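PDB 4RK6: glucose-resistance amylase regulator, which binds glucose in its sugar-binding domain and probably acts as a LacI-family repressor that recognises cis-regulatory DNA. Local coordinates for residues A[70-75]-A[90-95]; A[164-169]-A[179-184]; A[235-240]-A[277-282]. All coordinates share one frame; numbering follows the deposited sequence. Where two conformers were deposited one is given.

Contact 1. Residues A[70-75]-A[90-95]; sequences VFMLSL and ISVISL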
loop_
_atom_site.group_PDB
_atom_site.type_symbol
_atom_site.label_atom_id
_atom_site.label_comp_id
_atom_site.label_asym_id
_atom_site.label_seq_id
_atom_site.Cartn_x
_atom_site.Cartn_y
_atom_site.Cartn_z
ATOM N N VAL A 70 13.724 8.711 -17.259
ATOM C CA VAL A 70 12.469 8.845 -16.541
ATOM C C VAL A 70 11.689 7.602 -16.825
ATOM O O VAL A 70 11.484 7.249 -17.974
ATOM C CB VAL A 70 11.665 10.075 -16.997
ATOM C CG1 VAL A 70 10.293 10.096 -16.327
ATOM C CG2 VAL A 70 12.445 11.344 -16.697
ATOM N N PHE A 71 11.259 6.939 -15.763
ATOM C CA PHE A 71 10.469 5.756 -15.844
ATOM C C PHE A 71 9.027 6.119 -15.591
ATOM O O PHE A 71 8.720 6.725 -14.574
ATOM C CB PHE A 71 10.973 4.729 -14.842
ATOM C CG PHE A 71 12.372 4.284 -15.153
ATOM C CD1 PHE A 71 12.601 3.443 -16.235
ATOM C CD2 PHE A 71 13.452 4.797 -14.472
ATOM C CE1 PHE A 71 13.889 3.069 -16.580
ATOM C CE2 PHE A 71 14.739 4.420 -14.807
ATOM C CZ PHE A 71 14.956 3.559 -15.867
HETATM N N MSE A 72 8.156 5.743 -16.521
HETATM C CA MSE A 72 6.725 6.054 -16.439
HETATM C C MSE A 72 5.933 4.826 -16.070
HETATM O O MSE A 72 6.038 3.810 -16.736
HETATM C CB MSE A 72 6.260 6.527 -17.816
HETATM C CG MSE A 72 7.156 7.636 -18.332
HETATM SE SE MSE A 72 6.736 9.312 -17.383
HETATM C CE MSE A 72 7.778 10.519 -18.531
ATOM N N LEU A 73 5.112 4.911 -15.019
ATOM C CA LEU A 73 4.276 3.775 -14.594
ATOM C C LEU A 73 2.815 3.916 -15.028
ATOM O O LEU A 73 2.124 2.915 -15.173
ATOM C CB LEU A 73 4.300 3.627 -13.080
ATOM C CG LEU A 73 5.624 3.642 -12.328
ATOM C CD1 LEU A 73 5.462 2.890 -11.014
ATOM C CD2 LEU A 73 6.765 3.049 -13.131
ATOM N N SER A 74 2.360 5.156 -15.210
ATOM C CA SER A 74 0.961 5.441 -15.535
ATOM C C SER A 74 0.652 5.085 -16.985
ATOM O O SER A 74 1.562 4.855 -17.793
ATOM C CB SER A 74 0.635 6.928 -15.303
ATOM O OG SER A 74 1.075 7.393 -14.037
ATOM N N LEU A 75 -0.636 5.031 -17.311
ATOM C CA LEU A 75 -1.071 4.901 -18.697
ATOM C C LEU A 75 -1.484 6.291 -19.214
ATOM O O LEU A 75 -1.785 6.452 -20.396
ATOM C CB LEU A 75 -2.223 3.900 -18.816
ATOM N N ILE A 90 16.876 12.912 -22.660
ATOM C CA ILE A 90 16.589 12.077 -21.484
ATOM C C ILE A 90 15.876 10.824 -21.975
ATOM O O ILE A 90 14.963 10.902 -22.795
ATOM C CB ILE A 90 15.725 12.859 -20.486
ATOM C CG1 ILE A 90 16.500 14.084 -19.991
ATOM C CG2 ILE A 90 15.270 11.969 -19.328
ATOM C CD1 ILE A 90 15.681 15.002 -19.119
ATOM N N SER A 91 16.318 9.658 -21.508
ATOM C CA SER A 91 15.680 8.409 -21.853
ATOM C C SER A 91 14.346 8.289 -21.164
ATOM O O SER A 91 14.201 8.658 -20.001
ATOM C CB SER A 91 16.552 7.219 -21.442
ATOM O OG SER A 91 17.683 7.148 -22.279
ATOM N N VAL A 92 13.371 7.773 -21.885
ATOM C CA VAL A 92 12.043 7.580 -21.326
ATOM C C VAL A 92 11.679 6.147 -21.590
ATOM O O VAL A 92 11.776 5.690 -22.722
ATOM C CB VAL A 92 10.997 8.527 -21.955
ATOM C CG1 VAL A 92 9.643 8.310 -21.329
ATOM C CG2 VAL A 92 11.418 9.980 -21.804
ATOM N N ILE A 93 11.284 5.436 -20.537
ATOM C CA ILE A 93 10.911 4.051 -20.629
ATOM C C ILE A 93 9.619 3.865 -19.844
ATOM O O ILE A 93 9.498 4.395 -18.757
ATOM C CB ILE A 93 12.024 3.146 -20.074
ATOM C CG1 ILE A 93 13.262 3.246 -20.967
ATOM C CG2 ILE A 93 11.546 1.706 -19.971
ATOM C CD1 ILE A 93 14.514 2.681 -20.349
ATOM N N SER A 94 8.660 3.149 -20.411
ATOM C CA SER A 94 7.391 2.901 -19.708
ATOM C C SER A 94 7.315 1.483 -19.143
ATOM O O SER A 94 7.882 0.535 -19.693
ATOM C CB SER A 94 6.178 3.241 -20.581
ATOM O OG SER A 94 6.085 2.415 -21.712
ATOM N N LEU A 95 6.628 1.369 -18.009
ATOM C CA LEU A 95 6.570 0.147 -17.224
ATOM C C LEU A 95 5.125 -0.284 -17.001
ATOM O O LEU A 95 4.304 0.505 -16.555
ATOM C CB LEU A 95 7.275 0.356 -15.886
ATOM C CG LEU A 95 8.818 0.329 -15.900
ATOM C CD1 LEU A 95 9.454 1.387 -16.755
ATOM C CD2 LEU A 95 9.308 0.488 -14.469
#
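Val-70 to Met-72 and Ser-91 to Leu-95 are paired as neighbouring parallel strands, the two arms of a right-handed beta-alpha-beta crossover whose connecting helix is 79-87, the repeating unit of the Rossmann-like subdomains of periplasmic-binding-protein folds. Four backbone hydrogen bonds join them in the staggered parallel pattern, each strand lending alternate residues. Val-70 N gives to Ser-91 O and Ile-93 N to Val-70 O; Met-72 N then gives to Ile-93 O at 2.9 Å, with the donor in the carbonyl plane, and Leu-95 N closes the series on Met-72 O at 2.8 Å. Three CA-H...O contacts fill in between, among them Phe-71 CA to Ile-93 O at 3.4 Å.

On one face the ring of Phe-71 lies alongside Ile-93, both side chains pointing the same way, and its CE1 meets Ile-93 CD1 at 3.8 Å. Leu-95 comes to the same ring at a slant, CD1 to Phe-71 CD1. Helix 244-257 packs over this face through Ala-251 and Met-252. The other face carries Val-70, selenomethionine Met-72, Val-92 and Ser-94; from helix 79-87, Leu-85 touches Met-72 and Val-92, and Leu-86 touches Val-92. In the conformer described, Met-72 CG lies 4.0 Å from Val-92 CG1, and the bend at chi2 (-75°) helps bring CE near the same methyl. Ser-94 OG, in this apolar setting, is bonded to Ala-97 O. Strand 12-18 flanks Phe-71 on the far side through backbone bonds to Gly-14 and Val-16, while Ser-94 joins strand 104-108.

Beyond the strand end, where the chain approaches the bound glucose, Leu-73 starts away from its neighbour but its tip returns, bringing CD2 to 3.8 Å from Leu-95 CD2.

Contact 2. Residues A[164-169]-A[179-184]; sequences FLYGND and VTTGYD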
loop_
_atom_site.group_PDB
_atom_site.type_symbol
_atom_site.label_atom_id
_atom_site.label_comp_id
_atom_site.label_asym_id
_atom_site.label_seq_id
_atom_site.Cartn_x
_atom_site.Cartn_y
_atom_site.Cartn_z
ATOM N N PHE A 164 -19.513 -10.937 -19.474
ATOM C CA PHE A 164 -20.060 -9.879 -18.612
ATOM C C PHE A 164 -18.967 -8.917 -18.181
ATOM O O PHE A 164 -17.843 -9.319 -17.997
ATOM C CB PHE A 164 -20.743 -10.495 -17.385
ATOM C CG PHE A 164 -21.850 -11.439 -17.729
ATOM C CD1 PHE A 164 -21.565 -12.751 -18.108
ATOM C CD2 PHE A 164 -23.167 -11.015 -17.713
ATOM C CE1 PHE A 164 -22.587 -13.630 -18.443
ATOM C CE2 PHE A 164 -24.188 -11.886 -18.047
ATOM C CZ PHE A 164 -23.897 -13.182 -18.418
ATOM N N LEU A 165 -19.309 -7.639 -18.053
ATOM C CA LEU A 165 -18.358 -6.594 -17.718
ATOM C C LEU A 165 -18.898 -5.723 -16.600
ATOM O O LEU A 165 -20.086 -5.433 -16.572
ATOM C CB LEU A 165 -18.116 -5.682 -18.918
ATOM C CG LEU A 165 -17.593 -6.334 -20.185
ATOM C CD1 LEU A 165 -17.624 -5.357 -21.350
ATOM C CD2 LEU A 165 -16.186 -6.866 -19.973
ATOM N N TYR A 166 -18.033 -5.275 -15.701
ATOM C CA TYR A 166 -18.421 -4.229 -14.752
ATOM C C TYR A 166 -17.256 -3.440 -14.256
ATOM O O TYR A 166 -16.268 -4.017 -13.819
ATOM C CB TYR A 166 -19.128 -4.808 -13.524
ATOM C CG TYR A 166 -19.610 -3.746 -12.557
ATOM C CD1 TYR A 166 -18.761 -3.221 -11.584
ATOM C CD2 TYR A 166 -20.906 -3.217 -12.654
ATOM C CE1 TYR A 166 -19.184 -2.241 -10.716
ATOM C CE2 TYR A 166 -21.345 -2.231 -11.774
ATOM C CZ TYR A 166 -20.469 -1.749 -10.812
ATOM O OH TYR A 166 -20.834 -0.786 -9.921
ATOM N N GLY A 167 -17.398 -2.114 -14.283
ATOM C CA GLY A 167 -16.533 -1.245 -13.490
ATOM C C GLY A 167 -15.660 -0.277 -14.257
ATOM O O GLY A 167 -15.331 -0.497 -15.431
ATOM N N ASN A 168 -15.269 0.777 -13.551
ATOM C CA ASN A 168 -14.433 1.869 -14.077
ATOM C C ASN A 168 -13.059 2.004 -13.445
ATOM O O ASN A 168 -12.301 2.884 -13.838
ATOM C CB ASN A 168 -15.161 3.191 -13.867
ATOM C CG ASN A 168 -16.457 3.240 -14.627
ATOM O OD1 ASN A 168 -16.496 2.866 -15.789
ATOM N ND2 ASN A 168 -17.533 3.664 -13.967
ATOM N N ASP A 169 -12.737 1.174 -12.452
ATOM C CA ASP A 169 -11.440 1.314 -11.800
ATOM C C ASP A 169 -11.084 0.056 -11.019
ATOM O O ASP A 169 -11.886 -0.876 -10.950
ATOM C CB ASP A 169 -11.407 2.574 -10.919
ATOM C CG ASP A 169 -12.312 2.500 -9.702
ATOM O OD1 ASP A 169 -12.501 1.420 -9.107
ATOM O OD2 ASP A 169 -12.796 3.580 -9.299
ATOM N N VAL A 179 -21.305 -6.862 -7.732
ATOM C CA VAL A 179 -22.250 -7.969 -7.506
ATOM C C VAL A 179 -23.393 -7.610 -6.572
ATOM O O VAL A 179 -24.221 -8.456 -6.275
ATOM C CB VAL A 179 -21.535 -9.225 -6.966
ATOM C CG1 VAL A 179 -20.663 -9.813 -8.052
ATOM C CG2 VAL A 179 -20.713 -8.899 -5.720
ATOM N N THR A 180 -23.442 -6.365 -6.124
ATOM C CA THR A 180 -24.538 -5.888 -5.277
ATOM C C THR A 180 -25.424 -4.905 -6.049
ATOM O O THR A 180 -26.625 -5.099 -6.132
ATOM C CB THR A 180 -24.001 -5.250 -3.981
ATOM O OG1 THR A 180 -23.013 -4.271 -4.301
ATOM C CG2 THR A 180 -23.370 -6.304 -3.101
ATOM N N THR A 181 -24.851 -3.861 -6.632
ATOM C CA THR A 181 -25.674 -2.920 -7.375
ATOM C C THR A 181 -25.531 -3.082 -8.897
ATOM O O THR A 181 -26.401 -2.664 -9.641
ATOM C CB THR A 181 -25.391 -1.481 -6.917
ATOM O OG1 THR A 181 -24.010 -1.192 -7.113
ATOM C CG2 THR A 181 -25.731 -1.314 -5.438
ATOM N N GLY A 182 -24.460 -3.716 -9.360
ATOM C CA GLY A 182 -24.256 -3.951 -10.785
ATOM C C GLY A 182 -25.028 -5.129 -11.344
ATOM O O GLY A 182 -25.479 -5.112 -12.509
ATOM N N TYR A 183 -25.116 -6.180 -10.535
ATOM C CA TYR A 183 -25.880 -7.385 -10.841
ATOM C C TYR A 183 -26.687 -7.779 -9.611
ATOM O O TYR A 183 -26.518 -7.220 -8.539
ATOM C CB TYR A 183 -24.951 -8.539 -11.262
ATOM C CG TYR A 183 -24.247 -8.259 -12.559
ATOM C CD1 TYR A 183 -24.847 -8.583 -13.776
ATOM C CD2 TYR A 183 -22.985 -7.666 -12.584
ATOM C CE1 TYR A 183 -24.225 -8.308 -14.976
ATOM C CE2 TYR A 183 -22.350 -7.391 -13.786
ATOM C CZ TYR A 183 -22.975 -7.717 -14.977
ATOM O OH TYR A 183 -22.363 -7.459 -16.169
ATOM N N ASP A 184 -27.575 -8.745 -9.794
ATOM C CA ASP A 184 -28.417 -9.276 -8.736
ATOM C C ASP A 184 -27.638 -10.356 -8.006
ATOM O O ASP A 184 -27.369 -11.424 -8.572
ATOM C CB ASP A 184 -29.686 -9.860 -9.380
ATOM C CG ASP A 184 -30.606 -10.543 -8.400
ATOM O OD1 ASP A 184 -30.358 -10.540 -7.172
ATOM O OD2 ASP A 184 -31.600 -11.114 -8.893
HETATM O O HOH W 1 -23.481 -0.361 -9.583
#
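Phe-164 meets Tyr-183 where strand 163-166 is followed by helix 172-182, a strand-to-helix connection at the edge of the sheet in the periplasmic-binding-protein-like domain. The Tyr-183 hydroxyl sits at the edge of the Phe-164 ring, in its plane, with OH 3.6 Å from Phe-164 CB. The two side chains slant across one another, Phe-164 CD2 approaching Tyr-183 CE1 at 4.0 Å.

Leu-165 turns its side chain the other way, onto Arg-146 and Phe-149 of helix 144-155, and contributes its carbonyl. Tyr-183 OH donates to Leu-165 O at 3.1 Å from a position 48° above the carbonyl plane.

Tyr-166 comes next, with CG anti to the backbone N (chi1 -177°), which carries the ring to Gly-182. There its CE2 lies 3.5 Å from Gly-182 CA, close against a residue without a side chain, while its CB rests near the edge of Tyr-183 at CE2. The phenol oxygen of Tyr-166 is bonded to Thr-177 OG1 and, through one water, to Thr-181 OG1.

Each segment thus sends one tyrosine to the other. The chemistry implies a surface joint of modest strength, made by one direct phenol-carbonyl bond, one water bridge and a little apolar packing.

Contact 3. Residues A[235-240]-A[277-282]; sequences PKLTTV and RDSVLN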
loop_
_atom_site.group_PDB
_atom_site.type_symbol
_atom_site.label_atom_id
_atom_site.label_comp_id
_atom_site.label_asym_id
_atom_site.label_seq_id
_atom_site.Cartn_x
_atom_site.Cartn_y
_atom_site.Cartn_z
ATOM N N PRO A 235 -11.442 -16.643 1.319
ATOM C CA PRO A 235 -10.364 -17.558 0.917
ATOM C C PRO A 235 -9.197 -16.872 0.229
ATOM O O PRO A 235 -9.371 -15.811 -0.409
ATOM C CB PRO A 235 -11.064 -18.452 -0.115
ATOM C CG PRO A 235 -12.075 -17.544 -0.747
ATOM C CD PRO A 235 -12.597 -16.732 0.410
ATOM N N LYS A 236 -8.007 -17.470 0.325
ATOM C CA LYS A 236 -6.851 -16.944 -0.402
ATOM C C LYS A 236 -7.178 -16.930 -1.896
ATOM O O LYS A 236 -7.798 -17.865 -2.420
ATOM C CB LYS A 236 -5.601 -17.787 -0.134
ATOM C CG LYS A 236 -5.045 -17.664 1.287
ATOM C CD LYS A 236 -3.931 -18.675 1.536
ATOM C CE LYS A 236 -3.216 -18.446 2.865
ATOM N NZ LYS A 236 -2.162 -17.388 2.815
ATOM N N LEU A 237 -6.742 -15.879 -2.569
ATOM C CA LEU A 237 -7.119 -15.652 -3.966
ATOM C C LEU A 237 -6.151 -16.266 -4.951
ATOM O O LEU A 237 -4.941 -16.025 -4.908
ATOM C CB LEU A 237 -7.254 -14.151 -4.243
ATOM C CG LEU A 237 -8.501 -13.513 -3.662
ATOM C CD1 LEU A 237 -8.286 -12.019 -3.448
ATOM C CD2 LEU A 237 -9.715 -13.783 -4.568
ATOM N N THR A 238 -6.729 -17.051 -5.849
ATOM C CA THR A 238 -6.058 -17.501 -7.070
ATOM C C THR A 238 -5.762 -16.249 -7.885
ATOM O O THR A 238 -6.600 -15.319 -7.975
ATOM C CB THR A 238 -6.954 -18.493 -7.801
ATOM O OG1 THR A 238 -7.092 -19.661 -6.973
ATOM C CG2 THR A 238 -6.369 -18.909 -9.146
ATOM N N THR A 239 -4.548 -16.172 -8.434
ATOM C CA THR A 239 -4.080 -14.918 -8.987
ATOM C C THR A 239 -3.027 -15.137 -10.090
ATOM O O THR A 239 -2.265 -16.123 -10.051
ATOM C CB THR A 239 -3.512 -14.025 -7.859
ATOM O OG1 THR A 239 -3.278 -12.706 -8.346
ATOM C CG2 THR A 239 -2.206 -14.595 -7.260
ATOM N N VAL A 240 -3.001 -14.235 -11.071
ATOM C CA VAL A 240 -1.830 -14.101 -11.956
ATOM C C VAL A 240 -0.858 -13.154 -11.299
ATOM O O VAL A 240 -1.094 -11.936 -11.177
ATOM C CB VAL A 240 -2.172 -13.629 -13.389
ATOM C CG1 VAL A 240 -0.899 -13.297 -14.185
ATOM C CG2 VAL A 240 -2.967 -14.701 -14.100
ATOM N N ARG A 277 -4.849 -20.935 -5.661
ATOM C CA ARG A 277 -5.079 -20.934 -4.221
ATOM C C ARG A 277 -6.490 -21.477 -3.956
ATOM O O ARG A 277 -6.772 -22.578 -4.370
ATOM C CB ARG A 277 -4.823 -19.550 -3.626
ATOM C CG ARG A 277 -3.407 -19.061 -3.892
ATOM C CD ARG A 277 -2.954 -18.099 -2.826
ATOM N NE ARG A 277 -1.570 -17.663 -2.985
ATOM C CZ ARG A 277 -1.205 -16.473 -3.422
ATOM N NH1 ARG A 277 -2.111 -15.590 -3.816
ATOM N NH2 ARG A 277 0.080 -16.169 -3.468
ATOM N N ASP A 278 -7.368 -20.726 -3.297
ATOM C CA ASP A 278 -8.607 -21.284 -2.739
ATOM C C ASP A 278 -9.904 -20.654 -3.247
ATOM O O ASP A 278 -10.978 -20.935 -2.729
ATOM C CB ASP A 278 -8.544 -21.202 -1.205
ATOM C CG ASP A 278 -7.417 -22.036 -0.630
ATOM O OD1 ASP A 278 -7.191 -23.153 -1.122
ATOM O OD2 ASP A 278 -6.753 -21.581 0.308
ATOM N N SER A 279 -9.827 -19.857 -4.301
ATOM C CA SER A 279 -10.984 -19.079 -4.731
ATOM C C SER A 279 -11.629 -19.531 -6.034
ATOM O O SER A 279 -12.443 -18.793 -6.587
ATOM C CB SER A 279 -10.615 -17.586 -4.821
ATOM O OG SER A 279 -9.662 -17.340 -5.834
ATOM N N VAL A 280 -11.290 -20.736 -6.518
ATOM C CA VAL A 280 -11.916 -21.264 -7.731
ATOM C C VAL A 280 -12.474 -22.664 -7.521
ATOM O O VAL A 280 -11.798 -23.540 -7.010
ATOM C CB VAL A 280 -10.919 -21.284 -8.923
ATOM C CG1 VAL A 280 -11.596 -21.829 -10.164
ATOM C CG2 VAL A 280 -10.387 -19.869 -9.179
ATOM N N LEU A 281 -13.701 -22.864 -7.973
ATOM C CA LEU A 281 -14.385 -24.155 -7.901
ATOM C C LEU A 281 -14.418 -24.789 -9.293
ATOM O O LEU A 281 -14.640 -24.100 -10.292
ATOM C CB LEU A 281 -15.815 -23.926 -7.407
ATOM C CG LEU A 281 -16.589 -25.136 -6.870
ATOM C CD1 LEU A 281 -16.048 -25.539 -5.509
ATOM C CD2 LEU A 281 -18.084 -24.830 -6.790
ATOM N N ASN A 282 -14.171 -26.093 -9.347
ATOM C CA ASN A 282 -14.393 -26.872 -10.561
ATOM C C ASN A 282 -15.884 -27.226 -10.655
ATOM O O ASN A 282 -16.422 -27.890 -9.763
ATOM C CB ASN A 282 -13.542 -28.142 -10.537
ATOM C CG ASN A 282 -13.657 -28.945 -11.827
ATOM O OD1 ASN A 282 -14.658 -29.582 -12.075
ATOM N ND2 ASN A 282 -12.636 -28.886 -12.663
HETATM O O HOH W 2 -7.834 -19.856 1.969
#
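Thr-238 meets Ser-279 and Arg-277 in the tight half of this contact, in which the chain beyond strand 267-275 folds back beside segment 235-240 of the glucose-binding domain. Thr-238 N donates to Ser-279 OG at 2.9 Å, and Thr-238 OG1 in turn accepts from Arg-277 N at 2.9 Å. Both hydroxyls therefore bond to backbone N-H groups across the gap; that of Ser-279 also engages Ile-221 O. A third backbone donor, Asp-278 N, reaches Lys-236 O from 38° above the carbonyl plane. Close by, Val-280 CG2 packs on Thr-238 CB, the side chains crossing at about a right angle. Pro-235, which follows a cis peptide bond, lays CB against Asp-278 O at 3.6 Å and also packs on Val-215 and Ile-205.

Arg-277 runs extended from CG to NE past the Leu-237 carbonyl and sets NH1 3.1 Å from Leu-237 O, nearly in line with the carbonyl. Thr-230 OG1 holds the same nitrogen, fixing that end of the guanidinium, and Thr-239 CG2 lies beside Arg-277 NH1 at 3.6 Å.

The outer side is looser and more hydrated. Asp-278 reaches Lys-236 through a water that accepts from Lys-236 N and donates to Asp-278 OD2 at 2.6 Å. In the conformer described, Lys-236 NZ bonds to Glu-231 O and stands 6.7 Å from Asp-278 OD2.

Inward, Leu-237 packs on Ile-205 of helix 198-210 and on strand 220-223, whereas Val-280 touches Val-222 of that strand and Tyr-120 of helix 110-123.

In the fold
The three contacts follow one another along the chain and all reach one mixed sheet. Contact 1 lies among the parallel strands of one half, and contacts 2 and 3 lie across the chain's centre in the other, their centres about 32 and 33 Å from that of contact 1. Contacts 2 and 3 are 20 Å apart between centres, and none of the three touches another. Contact 2 lies at 163-166, one of the two outermost strands within the chain; contact 3 sits at strand 238-241, beside 267-275. Glucose lies between the halves: the side chain of Leu-73 in contact 1 is about 7 Å from it and that of Thr-239 in contact 3 about 9 Å, consistent with a two-lobed sugar-binding cleft.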